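Side-chain contacts in monoacylglycerol lipase (Palaeococcus ferrophilus, PDB 6QE2), which hydrolyses monoacylglycerols to glycerol and free fatty acids, probably through the serine-nucleophile chemistry of the alpha/beta-hydrolase family: residues Glu34-Gly38 with Ala39-Val43; Val63-Ala66 with Met67-Asp71; Gly143-Pro146 with Lys147-Ser150; Phe245-Ala248 with Ile249-Leu253. One frame throughout, in Å; residues are numbered along the deposited sequence.

Contact 1 (Glu34-Gly38 with Ala39-Val43)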
ATOM      1  N   GLU A  34       6.012  11.169 -11.237  1.00 28.53           N
ATOM      2  CA  GLU A  34       6.702  12.268 -11.904  1.00 29.43           C
ATOM      3  C   GLU A  34       7.776  12.868 -11.005  1.00 29.30           C
ATOM      4  O   GLU A  34       8.897  13.138 -11.457  1.00 30.18           O
ATOM      5  CB  GLU A  34       5.682  13.335 -12.310  1.00 30.86           C
ATOM      6  CG  GLU A  34       6.253  14.554 -13.023  1.00 38.93           C
ATOM      7  CD  GLU A  34       5.166  15.480 -13.551  1.00 40.27           C
ATOM      8  OE1 GLU A  34       4.598  16.262 -12.757  1.00 39.06           O
ATOM      9  OE2 GLU A  34       4.863  15.410 -14.761  1.00 54.06           O
ATOM     10  N   LEU A  35       7.456  13.076  -9.726  1.00 28.63           N
ATOM     11  CA  LEU A  35       8.438  13.627  -8.797  1.00 27.10           C
ATOM     12  C   LEU A  35       9.612  12.674  -8.597  1.00 31.75           C
ATOM     13  O   LEU A  35      10.772  13.101  -8.580  1.00 30.75           O
ATOM     14  CB  LEU A  35       7.771  13.962  -7.461  1.00 22.94           C
ATOM     15  CG  LEU A  35       6.775  15.127  -7.475  1.00 34.07           C
ATOM     16  CD1 LEU A  35       6.007  15.225  -6.154  1.00 30.38           C
ATOM     17  CD2 LEU A  35       7.447  16.452  -7.807  1.00 38.70           C
ATOM     18  N   LEU A  36       9.336  11.376  -8.448  1.00 24.55           N
ATOM     19  CA  LEU A  36      10.421  10.413  -8.271  1.00 21.81           C
ATOM     20  C   LEU A  36      11.311  10.339  -9.505  1.00 22.00           C
ATOM     21  O   LEU A  36      12.536  10.234  -9.383  1.00 25.50           O
ATOM     22  CB  LEU A  36       9.859   9.030  -7.951  1.00 25.93           C
ATOM     23  CG  LEU A  36       9.217   8.888  -6.577  1.00 22.03           C
ATOM     24  CD1 LEU A  36       8.531   7.529  -6.450  1.00 25.59           C
ATOM     25  CD2 LEU A  36      10.269   9.059  -5.503  1.00 24.72           C
ATOM     26  N   ASN A  37      10.712  10.350 -10.699  1.00 25.84           N
ATOM     27  CA  ASN A  37      11.513  10.369 -11.921  1.00 25.37           C
ATOM     28  C   ASN A  37      12.361  11.630 -11.981  1.00 32.83           C
ATOM     29  O   ASN A  37      13.533  11.582 -12.371  1.00 29.70           O
ATOM     30  CB  ASN A  37      10.625  10.289 -13.163  1.00 25.83           C
ATOM     31  CG  ASN A  37       9.972   8.931 -13.349  1.00 24.96           C
ATOM     32  OD1 ASN A  37       8.991   8.812 -14.076  1.00 30.36           O
ATOM     33  ND2 ASN A  37      10.516   7.907 -12.702  1.00 28.79           N
ATOM     34  N   GLY A  38      11.771  12.771 -11.617  1.00 31.03           N
ATOM     35  CA  GLY A  38      12.509  14.024 -11.598  1.00 30.42           C
ATOM     36  C   GLY A  38      13.684  14.025 -10.644  1.00 33.31           C
ATOM     37  O   GLY A  38      14.647  14.771 -10.840  1.00 35.51           O
ATOM     38  N   ALA A  39      13.616  13.220  -9.589  1.00 27.02           N
ATOM     39  CA  ALA A  39      14.700  13.104  -8.623  1.00 31.70           C
ATOM     40  C   ALA A  39      15.727  12.040  -8.995  1.00 29.80           C
ATOM     41  O   ALA A  39      16.724  11.892  -8.281  1.00 31.54           O
ATOM     42  CB  ALA A  39      14.140  12.809  -7.230  1.00 28.43           C
ATOM     43  N   GLY A  40      15.507  11.290 -10.073  1.00 27.21           N
ATOM     44  CA  GLY A  40      16.464  10.310 -10.544  1.00 29.95           C
ATOM     45  C   GLY A  40      16.117   8.854 -10.307  1.00 29.11           C
ATOM     46  O   GLY A  40      16.977   7.990 -10.527  1.00 28.34           O
ATOM     47  N   PHE A  41      14.888   8.546  -9.900  1.00 26.29           N
ATOM     48  CA  PHE A  41      14.470   7.166  -9.708  1.00 24.15           C
ATOM     49  C   PHE A  41      13.690   6.669 -10.915  1.00 25.69           C
ATOM     50  O   PHE A  41      12.950   7.419 -11.558  1.00 28.67           O
ATOM     51  CB  PHE A  41      13.585   7.018  -8.465  1.00 21.55           C
ATOM     52  CG  PHE A  41      14.300   7.269  -7.182  1.00 24.10           C
ATOM     53  CD1 PHE A  41      14.262   8.519  -6.592  1.00 24.47           C
ATOM     54  CD2 PHE A  41      15.018   6.261  -6.564  1.00 27.93           C
ATOM     55  CE1 PHE A  41      14.922   8.757  -5.414  1.00 29.81           C
ATOM     56  CE2 PHE A  41      15.678   6.500  -5.373  1.00 28.01           C
ATOM     57  CZ  PHE A  41      15.631   7.747  -4.806  1.00 27.04           C
ATOM     58  N   GLY A  42      13.859   5.389 -11.215  1.00 24.64           N
ATOM     59  CA  GLY A  42      12.906   4.692 -12.041  1.00 24.45           C
ATOM     60  C   GLY A  42      11.789   4.195 -11.142  1.00 22.08           C
ATOM     61  O   GLY A  42      12.009   3.918  -9.970  1.00 24.44           O
ATOM     62  N   VAL A  43      10.579   4.130 -11.686  1.00 21.57           N
ATOM     63  CA  VAL A  43       9.425   3.621 -10.951  1.00 21.27           C
ATOM     64  C   VAL A  43       8.850   2.458 -11.739  1.00 22.21           C
ATOM     65  O   VAL A  43       8.605   2.581 -12.944  1.00 26.49           O
ATOM     66  CB  VAL A  43       8.355   4.702 -10.714  1.00 28.03           C
ATOM     67  CG1 VAL A  43       7.145   4.098  -9.984  1.00 24.01           C
ATOM     68  CG2 VAL A  43       8.939   5.868  -9.919  1.00 26.75           C
TER
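L36 O accepts F41 N at 2.9 Å and N37 O accepts G40 N at 3.0 Å, and with G40 at positive phi (106°) these two bonds back into the last turn define a Schellman motif closing helix 30-38. A39 N gives L35 O and L36 O only weak bonds. The side chain of N37 reaches past the turn: ND2 donates to F41 O over 2.7 Å, with that oxygen 14° out of the amide plane, and a second, weak bond runs from ND2 to F8 O. N37 CA-H also points at F41 O. An alanine at N37 would take away the ND2 donor and is likely to leave F41 O with just the CA-H contact from this residue. On the inner side, L36 CB meets V43 CG2 at 3.8 Å, the two side chains at about a right angle, while L36 CD2 lies 4.2 Å from F41 CD1. F41 CG sits anti to its carbonyl carbon (chi1 -67°), which brings the ring edge up to L36 O. Both side chains also touch L253 of helix 242-256. This is the helix-to-strand return of a beta-alpha-beta unit, strand 15-19, helix 30-38, strand 42-46, in an alpha/beta-hydrolase sheet.

Contact 2 (Val63-Ala66 with Met67-Asp71)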
ATOM      1  N   VAL A  63      -2.670 -10.834  -0.616  1.00 24.76           N
ATOM      2  CA  VAL A  63      -1.420 -10.180  -0.285  1.00 25.17           C
ATOM      3  C   VAL A  63      -0.257 -11.063  -0.726  1.00 24.49           C
ATOM      4  O   VAL A  63       0.743 -10.584  -1.215  1.00 25.28           O
ATOM      5  CB  VAL A  63      -1.301  -9.906   1.219  1.00 24.43           C
ATOM      6  CG1 VAL A  63       0.105  -9.458   1.553  1.00 26.62           C
ATOM      7  CG2 VAL A  63      -2.324  -8.872   1.651  1.00 21.89           C
ATOM      8  N   GLU A  64      -0.408 -12.365  -0.536  1.00 23.38           N
ATOM      9  CA  GLU A  64       0.578 -13.339  -0.954  1.00 30.10           C
ATOM     10  C   GLU A  64       0.788 -13.295  -2.471  1.00 29.82           C
ATOM     11  O   GLU A  64       1.893 -13.414  -2.945  1.00 26.84           O
ATOM     12  CB  GLU A  64       0.147 -14.728  -0.498  1.00 29.55           C
ATOM     13  CG  GLU A  64       0.163 -14.898   1.009  1.00 27.96           C
ATOM     14  CD  GLU A  64      -1.091 -14.404   1.703  1.00 29.34           C
ATOM     15  OE1 GLU A  64      -2.022 -13.950   1.042  1.00 27.81           O
ATOM     16  OE2 GLU A  64      -1.143 -14.477   2.932  1.00 32.25           O
ATOM     17  N   GLU A  65      -0.285 -13.120  -3.230  1.00 22.22           N
ATOM     18  CA  GLU A  65      -0.162 -13.026  -4.670  1.00 23.95           C
ATOM     19  C   GLU A  65       0.645 -11.781  -5.045  1.00 28.05           C
ATOM     20  O   GLU A  65       1.534 -11.844  -5.871  1.00 26.56           O
ATOM     21  CB  GLU A  65      -1.533 -13.003  -5.328  1.00 26.53           C
ATOM     22  CG  GLU A  65      -1.482 -12.961  -6.837  1.00 36.62           C
ATOM     23  CD  GLU A  65      -2.795 -13.345  -7.481  1.00 46.98           C
ATOM     24  OE1 GLU A  65      -3.853 -13.077  -6.893  1.00 33.73           O
ATOM     25  OE2 GLU A  65      -2.756 -13.912  -8.589  1.00 55.73           O
ATOM     26  N   ALA A  66       0.335 -10.655  -4.416  1.00 22.56           N
ATOM     27  CA  ALA A  66       1.059  -9.420  -4.677  1.00 21.14           C
ATOM     28  C   ALA A  66       2.546  -9.551  -4.351  1.00 24.66           C
ATOM     29  O   ALA A  66       3.381  -9.054  -5.080  1.00 23.76           O
ATOM     30  CB  ALA A  66       0.451  -8.266  -3.911  1.00 21.13           C
ATOM     31  N   MET A  67       2.877 -10.237  -3.264  1.00 21.55           N
ATOM     32  CA  MET A  67       4.280 -10.424  -2.904  1.00 22.07           C
ATOM     33  C   MET A  67       5.015 -11.263  -3.948  1.00 24.10           C
ATOM     34  O   MET A  67       6.170 -11.025  -4.212  1.00 24.09           O
ATOM     35  CB  MET A  67       4.431 -11.001  -1.507  1.00 22.61           C
ATOM     36  CG  MET A  67       3.926 -10.072  -0.427  1.00 21.51           C
ATOM     37  SD  MET A  67       4.531 -10.507   1.200  1.00 26.25           S
ATOM     38  CE  MET A  67       3.563 -11.958   1.575  1.00 25.81           C
ATOM     39  N   LYS A  68       4.337 -12.237  -4.548  1.00 23.77           N
ATOM     40  CA  LYS A  68       4.936 -13.032  -5.609  1.00 25.59           C
ATOM     41  C   LYS A  68       5.148 -12.165  -6.854  1.00 25.15           C
ATOM     42  O   LYS A  68       6.103 -12.354  -7.579  1.00 27.06           O
ATOM     43  CB  LYS A  68       4.088 -14.257  -5.929  1.00 29.69           C
ATOM     44  CG  LYS A  68       4.267 -15.366  -4.915  1.00 29.07           C
ATOM     45  CD  LYS A  68       3.413 -16.575  -5.228  1.00 43.14           C
ATOM     46  CE  LYS A  68       3.576 -17.638  -4.155  1.00 52.74           C
ATOM     47  NZ  LYS A  68       2.802 -17.313  -2.926  1.00 55.90           N
ATOM     48  N   ILE A  69       4.251 -11.217  -7.095  1.00 22.82           N
ATOM     49  CA  ILE A  69       4.397 -10.290  -8.206  1.00 24.46           C
ATOM     50  C   ILE A  69       5.648  -9.444  -7.956  1.00 23.63           C
ATOM     51  O   ILE A  69       6.453  -9.244  -8.842  1.00 23.57           O
ATOM     52  CB  ILE A  69       3.157  -9.401  -8.376  1.00 28.22           C
ATOM     53  CG1 ILE A  69       2.002 -10.222  -8.944  1.00 27.36           C
ATOM     54  CG2 ILE A  69       3.448  -8.223  -9.287  1.00 23.30           C
ATOM     55  CD1 ILE A  69       0.652  -9.570  -8.776  1.00 24.55           C
ATOM     56  N   ILE A  70       5.828  -8.995  -6.721  1.00 21.48           N
ATOM     57  CA  ILE A  70       7.008  -8.216  -6.363  1.00 22.81           C
ATOM     58  C   ILE A  70       8.277  -9.051  -6.565  1.00 23.80           C
ATOM     59  O   ILE A  70       9.271  -8.547  -7.042  1.00 24.35           O
ATOM     60  CB  ILE A  70       6.933  -7.668  -4.931  1.00 24.48           C
ATOM     61  CG1 ILE A  70       5.772  -6.684  -4.797  1.00 21.08           C
ATOM     62  CG2 ILE A  70       8.237  -6.999  -4.546  1.00 22.48           C
ATOM     63  CD1 ILE A  70       5.406  -6.376  -3.367  1.00 24.16           C
ATOM     64  N   ASP A  71       8.226 -10.333  -6.214  1.00 23.13           N
ATOM     65  CA  ASP A  71       9.341 -11.244  -6.430  1.00 26.03           C
ATOM     66  C   ASP A  71       9.738 -11.210  -7.900  1.00 23.51           C
ATOM     67  O   ASP A  71      10.895 -11.068  -8.230  1.00 23.98           O
ATOM     68  CB  ASP A  71       8.944 -12.680  -6.099  1.00 25.06           C
ATOM     69  CG  ASP A  71       8.948 -12.977  -4.625  1.00 31.38           C
ATOM     70  OD1 ASP A  71       9.585 -12.255  -3.849  1.00 29.08           O
ATOM     71  OD2 ASP A  71       8.310 -13.967  -4.247  1.00 28.96           O
TER
HETATM   72  O   HOH W   1       4.067 -14.817  -1.005  1.00 35.91           O
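The opening turns of helix 63-77, which packs against helices 88-99 and 171-186, bring M67 back over V63 and E64. M67 N donates to V63 O at 3.0 Å, and I70 N to A66 O at 2.9 Å, i to i+4 bonds. With M67 CG anti to the carbonyl carbon (chi1 -64°), that atom comes 3.3 Å from V63 O. The bend at chi3 then brings the CE methyl back to 4.1 Å from E64 CA and beside V63 CG1. An alanine in place of M67 would remove that returning methyl and would probably open a gap beside V63, as well as ending the side-chain contacts with R95 and T99. K68 lies along the outer side, where a water donates to E64 O at 3.2 Å and accepts a weak bond from K68 NZ. The carboxylate of E64 is engaged elsewhere, by S176 and N180 of helix 171-186. I69 CD1 rests 3.8 Å from E65 O, its side chain touching L3 and P49. Such a division, V63, M67 and I70 turned to helix 88-99 while K68 is exposed, is the amphipathic pattern of a helix flanking the sheet of an alpha/beta-hydrolase.

Contact 3 (Gly143-Pro146 with Lys147-Ser150); sequences GLDP and KLLS
K147 folds back over D145, and the backbone and side chain of the lysine both address one carboxylate oxygen. K147 N donates to D145 OD1 at 3.1 Å, an Asx turn, arriving from above the carboxylate plane (52° out of it). The lysine chain bends at both chi3 and chi4, which curls NZ round to the same OD1, 3.2 Å away, in a salt bridge whose hydrogen bond is weak. D145 can serve both because its CG is anti to the backbone N (chi1 -175°), placing the carboxylate beside the carbonyl carbon and over the start of the turn.

L148 N closes the turn on D145 O at 2.9 Å, an i to i+3 bond, and L148 CD1 lies against D145 CB at 4.0 Å. This is a short 3-10 turn, begun by P146, in the loop between strand 139-141 and helix 153-161. It is probably beside the active site, since the side chain of L149 touches the residues of a likely Ser-His-Asp triad (S87, H233, D203) and has a bound glycerol about 4 Å away.

L149 N repeats the i to i+3 pattern with P146 O at 3.0 Å, the donor standing above the carbonyl plane. Its side chain divides the work of its two methyls: CD1 lies over P146, 3.8 Å from P146 CA, while CD2 meets L144 CD1 at 3.8 Å, the two leucines crossing at about a right angle. Both leucines also touch Y159 and I205. At S150 the chain turns toward helix 153-161, with OG hydrogen-bonded to N152 N.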
ATOM      1  N   GLY A 143     -17.075  -1.996   1.806  1.00 35.09           N
ATOM      2  CA  GLY A 143     -17.534  -1.238   2.946  1.00 37.08           C
ATOM      3  C   GLY A 143     -16.955   0.152   3.056  1.00 41.36           C
ATOM      4  O   GLY A 143     -17.225   0.842   4.049  1.00 37.57           O
ATOM      5  N   LEU A 144     -16.152   0.579   2.087  1.00 36.23           N
ATOM      6  CA  LEU A 144     -15.461   1.855   2.195  1.00 31.74           C
ATOM      7  C   LEU A 144     -16.412   3.024   1.968  1.00 34.82           C
ATOM      8  O   LEU A 144     -17.204   3.024   1.020  1.00 37.31           O
ATOM      9  CB  LEU A 144     -14.322   1.907   1.176  1.00 35.16           C
ATOM     10  CG  LEU A 144     -13.836   3.285   0.721  1.00 35.34           C
ATOM     11  CD1 LEU A 144     -13.030   3.953   1.806  1.00 46.09           C
ATOM     12  CD2 LEU A 144     -13.022   3.170  -0.557  1.00 39.01           C
ATOM     13  N   ASP A 145     -16.318   4.029   2.841  1.00 36.17           N
ATOM     14  CA  ASP A 145     -16.990   5.303   2.635  1.00 36.96           C
ATOM     15  C   ASP A 145     -16.010   6.238   1.936  1.00 36.13           C
ATOM     16  O   ASP A 145     -15.051   6.700   2.579  1.00 34.50           O
ATOM     17  CB  ASP A 145     -17.439   5.898   3.966  1.00 33.98           C
ATOM     18  CG  ASP A 145     -18.247   7.173   3.803  1.00 48.90           C
ATOM     19  OD1 ASP A 145     -18.316   7.718   2.679  1.00 43.39           O
ATOM     20  OD2 ASP A 145     -18.807   7.647   4.816  1.00 57.65           O
ATOM     21  N   PRO A 146     -16.216   6.577   0.661  1.00 36.13           N
ATOM     22  CA  PRO A 146     -15.221   7.405  -0.044  1.00 36.04           C
ATOM     23  C   PRO A 146     -15.009   8.766   0.587  1.00 36.11           C
ATOM     24  O   PRO A 146     -13.926   9.340   0.437  1.00 36.74           O
ATOM     25  CB  PRO A 146     -15.805   7.529  -1.461  1.00 35.84           C
ATOM     26  CG  PRO A 146     -16.718   6.351  -1.602  1.00 36.25           C
ATOM     27  CD  PRO A 146     -17.306   6.146  -0.231  1.00 36.76           C
ATOM     28  N   LYS A 147     -15.996   9.293   1.313  1.00 36.73           N
ATOM     29  CA  LYS A 147     -15.824  10.580   1.975  1.00 34.79           C
ATOM     30  C   LYS A 147     -14.749  10.533   3.054  1.00 33.62           C
ATOM     31  O   LYS A 147     -14.278  11.588   3.495  1.00 37.06           O
ATOM     32  CB  LYS A 147     -17.156  11.035   2.569  1.00 41.41           C
ATOM     33  CG  LYS A 147     -18.158  11.493   1.526  1.00 44.31           C
ATOM     34  CD  LYS A 147     -19.510  11.802   2.150  1.00 44.25           C
ATOM     35  CE  LYS A 147     -20.118  10.543   2.745  1.00 60.73           C
ATOM     36  NZ  LYS A 147     -20.710   9.665   1.691  1.00 66.68           N
ATOM     37  N   LEU A 148     -14.372   9.342   3.504  1.00 30.18           N
ATOM     38  CA  LEU A 148     -13.331   9.182   4.507  1.00 31.26           C
ATOM     39  C   LEU A 148     -11.939   9.094   3.894  1.00 32.29           C
ATOM     40  O   LEU A 148     -10.958   8.955   4.634  1.00 31.20           O
ATOM     41  CB  LEU A 148     -13.606   7.916   5.322  1.00 32.19           C
ATOM     42  CG  LEU A 148     -14.790   7.962   6.289  1.00 36.52           C
ATOM     43  CD1 LEU A 148     -14.921   6.639   7.034  1.00 40.67           C
ATOM     44  CD2 LEU A 148     -14.686   9.140   7.246  1.00 37.66           C
ATOM     45  N   LEU A 149     -11.833   9.172   2.568  1.00 30.95           N
ATOM     46  CA  LEU A 149     -10.539   9.029   1.908  1.00 30.18           C
ATOM     47  C   LEU A 149      -9.680  10.281   2.024  1.00 33.38           C
ATOM     48  O   LEU A 149      -8.468  10.181   2.240  1.00 32.12           O
ATOM     49  CB  LEU A 149     -10.741   8.684   0.434  1.00 27.03           C
ATOM     50  CG  LEU A 149     -11.267   7.286   0.130  1.00 30.26           C
ATOM     51  CD1 LEU A 149     -11.605   7.206  -1.344  1.00 28.39           C
ATOM     52  CD2 LEU A 149     -10.231   6.241   0.499  1.00 35.17           C
ATOM     53  N   SER A 150     -10.280  11.460   1.883  1.00 35.41           N
ATOM     54  CA  SER A 150      -9.496  12.677   1.749  1.00 29.73           C
ATOM     55  C   SER A 150     -10.314  13.882   2.181  1.00 40.06           C
ATOM     56  O   SER A 150     -11.525  13.933   1.952  1.00 39.91           O
ATOM     57  CB  SER A 150      -9.026  12.869   0.301  1.00 41.56           C
ATOM     58  OG  SER A 150      -8.382  14.122   0.136  1.00 35.26           O
TER

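Contact 4 (Phe245-Ala248 with Ile249-Leu253); sequences FHRA and IVEWL
The CD1 methyl of I249 sits over one face of the F245 ring, 3.7 Å from its centroid and 19° off the ring normal, a CH-pi contact. The methyl is displaced toward the CE2-CZ edge of the ring, 3.6 Å from F245 CZ against 4.0 Å from F245 CD2. Two torsions bring the groups together: F245 CG is anti to the backbone N (chi1 171°), which sends the ring out from the helix with one face toward I249 CD1, and I249 CG1 is anti to its carbonyl carbon (chi1 -72°), which turns the branch back toward F245.

Two residues along, on the exposed side of the helix, R247 and E251 run side by side in the same direction. Here the closest approach is of a carboxylate oxygen to the arginine's methylene chain, E251 OE2 to R247 CG at 3.3 Å; R247 NE stays 4.6 Å from OE2, so the opposite charges are near but not in contact. The guanidinium is instead drawn to E243, a salt bridge one turn earlier, through NH1.

Both pairs are i to i+4 partners on helix 242-256, the last helix modelled, which packs on the central sheet of this alpha/beta-hydrolase. Its backbone fixes their spacing: E251 N donates to R247 O at 2.9 Å and V250 N to H246 O at 3.1 Å, while the bond from I249 N to F245 O is weak.

Further out, F236 meets F245 edge-to-face, and F84 of strand 82-86 touches I249. H246 ND1 is held by G242 O, and the H246 side chain touches L32 and L35 of helix 30-38. W252 is stacked with H256 and reaches V108 of strand 106-110.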
ATOM      1  N   PHE A 245       3.707  15.799   1.948  1.00 29.84           N
ATOM      2  CA  PHE A 245       3.705  14.347   1.972  1.00 29.67           C
ATOM      3  C   PHE A 245       4.559  13.816   0.829  1.00 26.47           C
ATOM      4  O   PHE A 245       5.369  12.916   1.019  1.00 28.72           O
ATOM      5  CB  PHE A 245       2.257  13.863   1.843  1.00 31.62           C
ATOM      6  CG  PHE A 245       2.108  12.385   1.641  1.00 31.36           C
ATOM      7  CD1 PHE A 245       2.261  11.507   2.699  1.00 29.17           C
ATOM      8  CD2 PHE A 245       1.766  11.878   0.401  1.00 31.31           C
ATOM      9  CE1 PHE A 245       2.104  10.148   2.515  1.00 28.97           C
ATOM     10  CE2 PHE A 245       1.608  10.520   0.210  1.00 39.90           C
ATOM     11  CZ  PHE A 245       1.777   9.654   1.270  1.00 32.51           C
ATOM     12  N   HIS A 246       4.394  14.398  -0.353  1.00 25.10           N
ATOM     13  CA  HIS A 246       5.179  13.988  -1.509  1.00 29.36           C
ATOM     14  C   HIS A 246       6.658  14.291  -1.306  1.00 30.36           C
ATOM     15  O   HIS A 246       7.522  13.488  -1.649  1.00 29.71           O
ATOM     16  CB  HIS A 246       4.667  14.663  -2.780  1.00 28.90           C
ATOM     17  CG  HIS A 246       3.459  14.004  -3.368  1.00 32.50           C
ATOM     18  ND1 HIS A 246       2.177  14.442  -3.124  1.00 33.43           N
ATOM     19  CD2 HIS A 246       3.340  12.936  -4.191  1.00 32.54           C
ATOM     20  CE1 HIS A 246       1.320  13.674  -3.771  1.00 36.16           C
ATOM     21  NE2 HIS A 246       1.999  12.752  -4.426  1.00 33.40           N
ATOM     22  N   ARG A 247       6.938  15.460  -0.741  1.00 29.57           N
ATOM     23  CA  ARG A 247       8.309  15.890  -0.495  1.00 30.14           C
ATOM     24  C   ARG A 247       9.052  14.993   0.490  1.00 25.72           C
ATOM     25  O   ARG A 247      10.224  14.692   0.295  1.00 30.58           O
ATOM     26  CB  ARG A 247       8.346  17.347  -0.029  1.00 33.90           C
ATOM     27  CG  ARG A 247       9.738  17.851   0.310  1.00 39.34           C
ATOM     28  CD  ARG A 247       9.817  19.369   0.265  1.00 41.11           C
ATOM     29  NE  ARG A 247       8.710  20.005   0.970  1.00 55.95           N
ATOM     30  CZ  ARG A 247       7.665  20.567   0.370  1.00 54.31           C
ATOM     31  NH1 ARG A 247       7.583  20.581  -0.954  1.00 56.27           N
ATOM     32  NH2 ARG A 247       6.703  21.121   1.095  1.00 50.01           N
ATOM     33  N   ALA A 248       8.367  14.566   1.546  1.00 26.64           N
ATOM     34  CA  ALA A 248       8.985  13.705   2.546  1.00 23.52           C
ATOM     35  C   ALA A 248       9.377  12.371   1.955  1.00 29.22           C
ATOM     36  O   ALA A 248      10.407  11.831   2.268  1.00 29.13           O
ATOM     37  CB  ALA A 248       8.051  13.485   3.717  1.00 27.75           C
ATOM     38  N   ILE A 249       8.519  11.832   1.114  1.00 25.95           N
ATOM     39  CA  ILE A 249       8.800  10.562   0.492  1.00 23.56           C
ATOM     40  C   ILE A 249      10.037  10.677  -0.388  1.00 27.59           C
ATOM     41  O   ILE A 249      10.962   9.908  -0.263  1.00 27.03           O
ATOM     42  CB  ILE A 249       7.599  10.091  -0.334  1.00 24.66           C
ATOM     43  CG1 ILE A 249       6.482   9.652   0.601  1.00 28.84           C
ATOM     44  CG2 ILE A 249       7.985   8.955  -1.252  1.00 23.60           C
ATOM     45  CD1 ILE A 249       5.112   9.749  -0.009  1.00 26.43           C
ATOM     46  N   VAL A 250      10.050  11.663  -1.270  1.00 25.40           N
ATOM     47  CA  VAL A 250      11.183  11.842  -2.161  1.00 24.61           C
ATOM     48  C   VAL A 250      12.469  12.090  -1.391  1.00 26.05           C
ATOM     49  O   VAL A 250      13.478  11.479  -1.659  1.00 26.81           O
ATOM     50  CB  VAL A 250      10.953  12.966  -3.176  1.00 29.94           C
ATOM     51  CG1 VAL A 250      12.174  13.132  -4.056  1.00 29.75           C
ATOM     52  CG2 VAL A 250       9.741  12.663  -4.030  1.00 30.48           C
ATOM     53  N   GLU A 251      12.422  12.993  -0.429  1.00 24.90           N
ATOM     54  CA  GLU A 251      13.616  13.288   0.358  1.00 26.14           C
ATOM     55  C   GLU A 251      14.144  12.046   1.063  1.00 29.06           C
ATOM     56  O   GLU A 251      15.356  11.815   1.097  1.00 26.92           O
ATOM     57  CB  GLU A 251      13.331  14.399   1.371  1.00 31.31           C
ATOM     58  CG  GLU A 251      13.198  15.777   0.744  1.00 36.03           C
ATOM     59  CD  GLU A 251      13.047  16.890   1.766  1.00 52.83           C
ATOM     60  OE1 GLU A 251      13.060  16.599   2.983  1.00 53.35           O
ATOM     61  OE2 GLU A 251      12.915  18.059   1.349  1.00 51.48           O
ATOM     62  N   TRP A 252      13.250  11.232   1.640  1.00 26.91           N
ATOM     63  CA  TRP A 252      13.695  10.017   2.316  1.00 27.17           C
ATOM     64  C   TRP A 252      14.355   9.057   1.334  1.00 25.74           C
ATOM     65  O   TRP A 252      15.410   8.478   1.627  1.00 25.99           O
ATOM     66  CB  TRP A 252      12.504   9.349   3.011  1.00 25.06           C
ATOM     67  CG  TRP A 252      12.845   8.204   3.925  1.00 27.49           C
ATOM     68  CD1 TRP A 252      13.047   8.269   5.271  1.00 32.25           C
ATOM     69  CD2 TRP A 252      12.972   6.819   3.568  1.00 24.63           C
ATOM     70  NE1 TRP A 252      13.315   7.021   5.776  1.00 24.09           N
ATOM     71  CE2 TRP A 252      13.275   6.111   4.752  1.00 28.60           C
ATOM     72  CE3 TRP A 252      12.875   6.112   2.363  1.00 24.98           C
ATOM     73  CZ2 TRP A 252      13.474   4.731   4.771  1.00 25.29           C
ATOM     74  CZ3 TRP A 252      13.070   4.741   2.381  1.00 26.02           C
ATOM     75  CH2 TRP A 252      13.368   4.064   3.575  1.00 28.46           C
ATOM     76  N   LEU A 253      13.758   8.886   0.153  1.00 24.31           N
ATOM     77  CA  LEU A 253      14.335   7.983  -0.835  1.00 24.06           C
ATOM     78  C   LEU A 253      15.678   8.504  -1.339  1.00 25.04           C
ATOM     79  O   LEU A 253      16.632   7.733  -1.483  1.00 27.13           O
ATOM     80  CB  LEU A 253      13.355   7.784  -1.988  1.00 26.63           C
ATOM     81  CG  LEU A 253      12.158   6.918  -1.571  1.00 26.13           C
ATOM     82  CD1 LEU A 253      11.052   7.018  -2.599  1.00 26.56           C
ATOM     83  CD2 LEU A 253      12.594   5.467  -1.380  1.00 24.05           C
TER

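Along the chain the contacts come in series, from 1 to 4. Contacts 1 and 4 are neighbours, their centres about 11 Å apart: helix 242-256 packs on helix 30-38 and the turn after it, with L35 CD1 3.7 Å from H246 CB and A39 CB 3.7 Å from V250 CG1. Thus the first beta-alpha-beta unit and the last helix meet beside the sheet. Centre to centre, contact 2 lies about 23 Å from contact 1, on the helix following strand 42-46, and contact 3 about 25 to 29 Å from the others, in the loop before helix 153-161. Contacts 1, 2 and 4 belong to the sheet-and-helix framework, contact 3 probably to the surroundings of the active site.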